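Local atomic coordinates of DNA mismatch repair protein MutS (Thermus aquaticus, PDB entry 1FW6), a protein that takes part in DNA mismatch repair, binding mismatched DNA and using a weak ATPase activity, probably in the step that recognises the mismatch. Residues P295-G300 and L602-S607; E177-P182 and G222-Y227. One frame throughout, in Å; residues are numbered along the deposited sequence.

Contact 1 (P295-G300 and L602-S607); sequences PLLDRG and LAQVGS
A polar loop-to-helix-end contact, in which Leu296 is held at two points by Gln604, joins MutS domain III to domain V, the P-loop ATPase domain. Segment 295-300 leads into helix 299-314, while 602-607 closes helix 589-603, whose first turn carries Lys589 and Ser590 of the ADP pocket. The far end of that helix finishes in a Schellman motif: Ser607 N reaches Leu602 O at 3.2 Å and Gly606 N reaches Ala603 O at 2.8 Å, with Gly606 as the C-prime residue at positive phi. Gln604, the first residue to leave helical angles, turns both its main-chain carbonyl and its side chain to domain III. Leu296 N gives a weak, bent hydrogen bond to Gln604 O (2.9 Å). The return bond is straighter: Gln604 NE2 donates to Leu296 O at 3.1 Å with an N-H...O angle of 160°. Placing CG beside the backbone N (chi1 -75°) and running extended from there, the Gln604 chain lies alongside the Leu296 carbonyl oxygen, its CB 3.6 Å from Leu296 O. The other end of the buried carboxamide is occupied too, since OE1 accepts from Phe619 N, and this pair of bonds fixes the rotation of the amide. A leucine here would probably leave both Leu296 O and Phe619 N without their mate. Looser contacts flank the bonds: Pro295 CB packs on Gln604, 4.2 Å from its CB, Val605 CG2 borders Pro295 CA at 4.5 Å, and Leu297 CD2 skirts the amide nitrogen. Met250 and Leu302 pack on Gln604 as well. Leu296 O lies nearly in the plane of the Gln604 amide, and NE2 meets it in the carbonyl plane at a C=O...N angle of 153°.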
loop_
_atom_site.group_PDB
_atom_site.type_symbol
_atom_site.label_atom_id
_atom_site.label_comp_id
_atom_site.label_asym_id
_atom_site.label_seq_id
_atom_site.Cartn_x
_atom_site.Cartn_y
_atom_site.Cartn_z
ATOM N N PRO C 295 17.468 -26.914 -4.129
ATOM C CA PRO C 295 18.211 -27.452 -5.272
ATOM C C PRO C 295 18.779 -28.810 -4.892
ATOM O O PRO C 295 19.088 -29.053 -3.728
ATOM C CB PRO C 295 19.313 -26.418 -5.492
ATOM C CG PRO C 295 18.735 -25.150 -4.926
ATOM C CD PRO C 295 18.027 -25.620 -3.693
ATOM N N LEU C 296 18.922 -29.690 -5.874
ATOM C CA LEU C 296 19.447 -31.025 -5.629
ATOM C C LEU C 296 20.968 -31.075 -5.474
ATOM O O LEU C 296 21.696 -30.225 -5.977
ATOM C CB LEU C 296 19.042 -31.960 -6.769
ATOM C CG LEU C 296 17.555 -32.102 -7.072
ATOM C CD1 LEU C 296 17.343 -33.068 -8.227
ATOM C CD2 LEU C 296 16.845 -32.572 -5.828
ATOM N N LEU C 297 21.438 -32.099 -4.774
ATOM C CA LEU C 297 22.862 -32.303 -4.569
ATOM C C LEU C 297 23.314 -33.461 -5.456
ATOM O O LEU C 297 24.477 -33.540 -5.842
ATOM C CB LEU C 297 23.149 -32.678 -3.105
ATOM C CG LEU C 297 22.928 -31.681 -1.968
ATOM C CD1 LEU C 297 23.117 -32.367 -0.632
ATOM C CD2 LEU C 297 23.906 -30.536 -2.111
ATOM N N ASP C 298 22.378 -34.349 -5.785
ATOM C CA ASP C 298 22.681 -35.544 -6.566
ATOM C C ASP C 298 22.690 -35.432 -8.087
ATOM O O ASP C 298 21.690 -35.098 -8.718
ATOM C CB ASP C 298 21.740 -36.655 -6.111
ATOM C CG ASP C 298 21.812 -36.884 -4.598
ATOM O OD1 ASP C 298 22.823 -37.475 -4.138
ATOM O OD2 ASP C 298 20.872 -36.453 -3.870
ATOM N N ARG C 299 23.851 -35.739 -8.657
ATOM C CA ARG C 299 24.102 -35.693 -10.093
ATOM C C ARG C 299 23.051 -36.431 -10.927
ATOM O O ARG C 299 22.461 -35.875 -11.862
ATOM C CB ARG C 299 25.485 -36.291 -10.352
ATOM C CG ARG C 299 26.102 -36.055 -11.721
ATOM C CD ARG C 299 27.439 -36.789 -11.741
ATOM N NE ARG C 299 28.308 -36.411 -12.847
ATOM C CZ ARG C 299 27.998 -36.571 -14.125
ATOM N NH1 ARG C 299 26.830 -37.106 -14.454
ATOM N NH2 ARG C 299 28.852 -36.203 -15.074
ATOM N N GLY C 300 22.830 -37.691 -10.587
ATOM C CA GLY C 300 21.865 -38.481 -11.318
ATOM C C GLY C 300 20.532 -37.800 -11.570
ATOM O O GLY C 300 20.216 -37.466 -12.714
ATOM N N LEU C 602 20.895 -22.335 -10.787
ATOM C CA LEU C 602 20.044 -22.807 -11.874
ATOM C C LEU C 602 20.398 -24.235 -12.264
ATOM O O LEU C 602 19.519 -25.071 -12.423
ATOM C CB LEU C 602 20.173 -21.892 -13.094
ATOM C CG LEU C 602 19.412 -20.570 -13.021
ATOM C CD1 LEU C 602 19.728 -19.686 -14.217
ATOM C CD2 LEU C 602 17.952 -20.880 -12.964
ATOM N N ALA C 603 21.685 -24.506 -12.429
ATOM C CA ALA C 603 22.144 -25.840 -12.795
ATOM C C ALA C 603 21.663 -26.886 -11.798
ATOM O O ALA C 603 21.016 -27.875 -12.174
ATOM C CB ALA C 603 23.665 -25.864 -12.876
ATOM N N GLN C 604 21.969 -26.678 -10.524
ATOM C CA GLN C 604 21.549 -27.636 -9.514
ATOM C C GLN C 604 20.054 -27.618 -9.210
ATOM O O GLN C 604 19.630 -27.926 -8.095
ATOM C CB GLN C 604 22.361 -27.446 -8.239
ATOM C CG GLN C 604 23.779 -27.978 -8.377
ATOM C CD GLN C 604 24.603 -27.763 -7.136
ATOM O OE1 GLN C 604 25.475 -26.893 -7.094
ATOM N NE2 GLN C 604 24.322 -28.541 -6.108
ATOM N N VAL C 605 19.262 -27.258 -10.213
ATOM C CA VAL C 605 17.811 -27.235 -10.094
ATOM C C VAL C 605 17.302 -27.933 -11.343
ATOM O O VAL C 605 16.109 -28.201 -11.483
ATOM C CB VAL C 605 17.254 -25.789 -10.011
ATOM C CG1 VAL C 605 16.612 -25.360 -11.337
ATOM C CG2 VAL C 605 16.264 -25.706 -8.900
ATOM N N GLY C 606 18.235 -28.223 -12.248
ATOM C CA GLY C 606 17.907 -28.930 -13.472
ATOM C C GLY C 606 17.573 -28.084 -14.675
ATOM O O GLY C 606 17.079 -28.601 -15.670
ATOM N N SER C 607 17.842 -26.787 -14.597
ATOM C CA SER C 607 17.546 -25.902 -15.703
ATOM C C SER C 607 18.793 -25.575 -16.496
ATOM O O SER C 607 19.898 -25.664 -15.979
ATOM C CB SER C 607 16.935 -24.608 -15.172
ATOM O OG SER C 607 17.292 -23.506 -15.986
#

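Contact 2 (E177-P182 and G222-Y227); sequences EVLLAP and GALLAY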
loop_
_atom_site.group_PDB
_atom_site.type_symbol
_atom_site.label_atom_id
_atom_site.label_comp_id
_atom_site.label_asym_id
_atom_site.label_seq_id
_atom_site.Cartn_x
_atom_site.Cartn_y
_atom_site.Cartn_z
ATOM N N GLU C 177 1.104 -17.734 7.492
ATOM C CA GLU C 177 0.524 -17.664 8.831
ATOM C C GLU C 177 1.305 -18.594 9.737
ATOM O O GLU C 177 1.601 -19.720 9.350
ATOM C CB GLU C 177 -0.942 -18.096 8.804
ATOM C CG GLU C 177 -1.718 -17.763 10.070
ATOM C CD GLU C 177 -3.135 -18.318 10.043
ATOM O OE1 GLU C 177 -3.638 -18.653 8.951
ATOM O OE2 GLU C 177 -3.759 -18.410 11.116
ATOM N N VAL C 178 1.635 -18.139 10.940
ATOM C CA VAL C 178 2.403 -18.981 11.826
ATOM C C VAL C 178 1.827 -19.246 13.208
ATOM O O VAL C 178 1.320 -18.357 13.884
ATOM C CB VAL C 178 3.844 -18.446 11.968
ATOM C CG1 VAL C 178 4.586 -19.192 13.069
ATOM C CG2 VAL C 178 4.584 -18.642 10.664
ATOM N N LEU C 179 1.917 -20.507 13.610
ATOM C CA LEU C 179 1.451 -20.955 14.906
ATOM C C LEU C 179 2.705 -21.094 15.754
ATOM O O LEU C 179 3.647 -21.770 15.342
ATOM C CB LEU C 179 0.761 -22.306 14.758
ATOM C CG LEU C 179 -0.487 -22.211 13.884
ATOM C CD1 LEU C 179 -1.141 -23.586 13.728
ATOM C CD2 LEU C 179 -1.453 -21.209 14.516
ATOM N N LEU C 180 2.732 -20.435 16.911
ATOM C CA LEU C 180 3.891 -20.500 17.803
ATOM C C LEU C 180 3.525 -21.243 19.077
ATOM O O LEU C 180 2.520 -20.940 19.717
ATOM C CB LEU C 180 4.396 -19.092 18.149
ATOM C CG LEU C 180 5.061 -18.261 17.035
ATOM C CD1 LEU C 180 5.208 -16.803 17.465
ATOM C CD2 LEU C 180 6.414 -18.852 16.696
ATOM N N ALA C 181 4.346 -22.231 19.426
ATOM C CA ALA C 181 4.122 -23.044 20.615
ATOM C C ALA C 181 4.062 -22.159 21.858
ATOM O O ALA C 181 4.612 -21.058 21.864
ATOM C CB ALA C 181 5.237 -24.073 20.754
ATOM N N PRO C 182 3.397 -22.636 22.930
ATOM C CA PRO C 182 3.256 -21.900 24.191
ATOM C C PRO C 182 4.546 -21.223 24.660
ATOM O O PRO C 182 4.572 -20.012 24.892
ATOM C CB PRO C 182 2.801 -22.983 25.161
ATOM C CG PRO C 182 1.982 -23.873 24.304
ATOM C CD PRO C 182 2.823 -23.989 23.055
ATOM N N GLY C 222 0.644 -31.457 15.513
ATOM C CA GLY C 222 -0.652 -31.393 16.150
ATOM C C GLY C 222 -1.234 -29.998 16.048
ATOM O O GLY C 222 -2.414 -29.820 15.732
ATOM N N ALA C 223 -0.402 -29.000 16.315
ATOM C CA ALA C 223 -0.855 -27.612 16.260
ATOM C C ALA C 223 -1.496 -27.327 14.899
ATOM O O ALA C 223 -2.601 -26.765 14.815
ATOM C CB ALA C 223 0.321 -26.668 16.511
ATOM N N LEU C 224 -0.788 -27.727 13.842
ATOM C CA LEU C 224 -1.251 -27.552 12.476
ATOM C C LEU C 224 -2.600 -28.210 12.311
ATOM O O LEU C 224 -3.574 -27.570 11.932
ATOM C CB LEU C 224 -0.267 -28.186 11.484
ATOM C CG LEU C 224 0.934 -27.358 11.030
ATOM C CD1 LEU C 224 1.776 -28.171 10.066
ATOM C CD2 LEU C 224 0.446 -26.084 10.353
ATOM N N LEU C 225 -2.646 -29.502 12.605
ATOM C CA LEU C 225 -3.872 -30.271 12.472
ATOM C C LEU C 225 -4.994 -29.676 13.300
ATOM O O LEU C 225 -6.102 -29.505 12.806
ATOM C CB LEU C 225 -3.619 -31.728 12.870
ATOM C CG LEU C 225 -2.794 -32.564 11.881
ATOM C CD1 LEU C 225 -2.398 -33.896 12.507
ATOM C CD2 LEU C 225 -3.615 -32.775 10.609
ATOM N N ALA C 226 -4.702 -29.349 14.553
ATOM C CA ALA C 226 -5.704 -28.776 15.446
ATOM C C ALA C 226 -6.326 -27.524 14.832
ATOM O O ALA C 226 -7.550 -27.434 14.679
ATOM C CB ALA C 226 -5.065 -28.439 16.778
ATOM N N TYR C 227 -5.470 -26.569 14.481
ATOM C CA TYR C 227 -5.891 -25.306 13.884
ATOM C C TYR C 227 -6.667 -25.527 12.570
ATOM O O TYR C 227 -7.828 -25.137 12.454
ATOM C CB TYR C 227 -4.652 -24.431 13.640
ATOM C CG TYR C 227 -4.923 -22.949 13.505
ATOM C CD1 TYR C 227 -5.178 -22.156 14.617
ATOM C CD2 TYR C 227 -4.919 -22.336 12.262
ATOM C CE1 TYR C 227 -5.421 -20.783 14.487
ATOM C CE2 TYR C 227 -5.161 -20.970 12.120
ATOM C CZ TYR C 227 -5.409 -20.198 13.231
ATOM O OH TYR C 227 -5.641 -18.842 13.071
#
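Leu179 is the bump of this strand-to-helix contact, and the hollow it fills is formed on helix 215-232 by Ala223, Leu224 and Tyr227. The axes of strand 177-180 and of helix segment 222-227 approach to 9.4 Å and run at 119° to each other. The two methyls of Leu179 divide the work. CD1 enters the hollow: it lies 3.6 Å from Tyr227 CB, at the root of the tyrosine, and 4.4 Å from the small Ala223 CB, which lets it approach the helix backbone. Leu224 closes another side with its outer end, CD2 standing 4.5 Å from Leu179 CD1. The second methyl sits over the tyrosine ring in a CH-pi contact, with Leu179 CD2 3.9 Å from the Tyr227 ring centroid and 13° off the ring normal. Tyr227 can offer that face because its CG stands anti to the backbone N (chi1 -159°), which carries the ring off the helix and past Leu179 to Glu177. There Tyr227 OH makes a weak hydrogen bond to Glu177 OE2 at 2.7 Å, doubtful in detail because the place of OE2 is uncertain. The carboxylate stands nearly upright to the ring plane. The firmer hold on this buried acid is at OE1, bonded to Gly119 N and Thr117 OG1; the same doubt touches the bond of OE2 to Ser203 OG. Glu177 and Leu179, two apart on the strand, thus face helix 215-232, whereas Val178 and Leu180 meet helix 188-197 across the sheet. The strands lie in the order 201-203, 177-180, 134-138, 143-149, 154-160, the first three parallel and 143-149 antiparallel to both neighbours. A helix laid on each side of such a sheet is characteristic of the RNase H-like fold of MutS domain II, the connector domain.

Contact 2 comes first along the chain and is complete before contact 1 begins. Its segments, 40 residues apart, pack helix 215-232 on the sheet that contains strand 177-180. Contact 1 spans 302 residues and ties domain III to the ATPase domain, so it is an interdomain contact where contact 2 is core packing. The two share no helix, strand or sheet; their centres are 33 Å apart and their nearest atoms about 21 Å. The nearest atom of contact 2 is about 26 Å from the bound DNA, and contact 1 lies farther from it. One contact thus helps build the interior of the connector domain, and the other joins the ATPase domain to domain III.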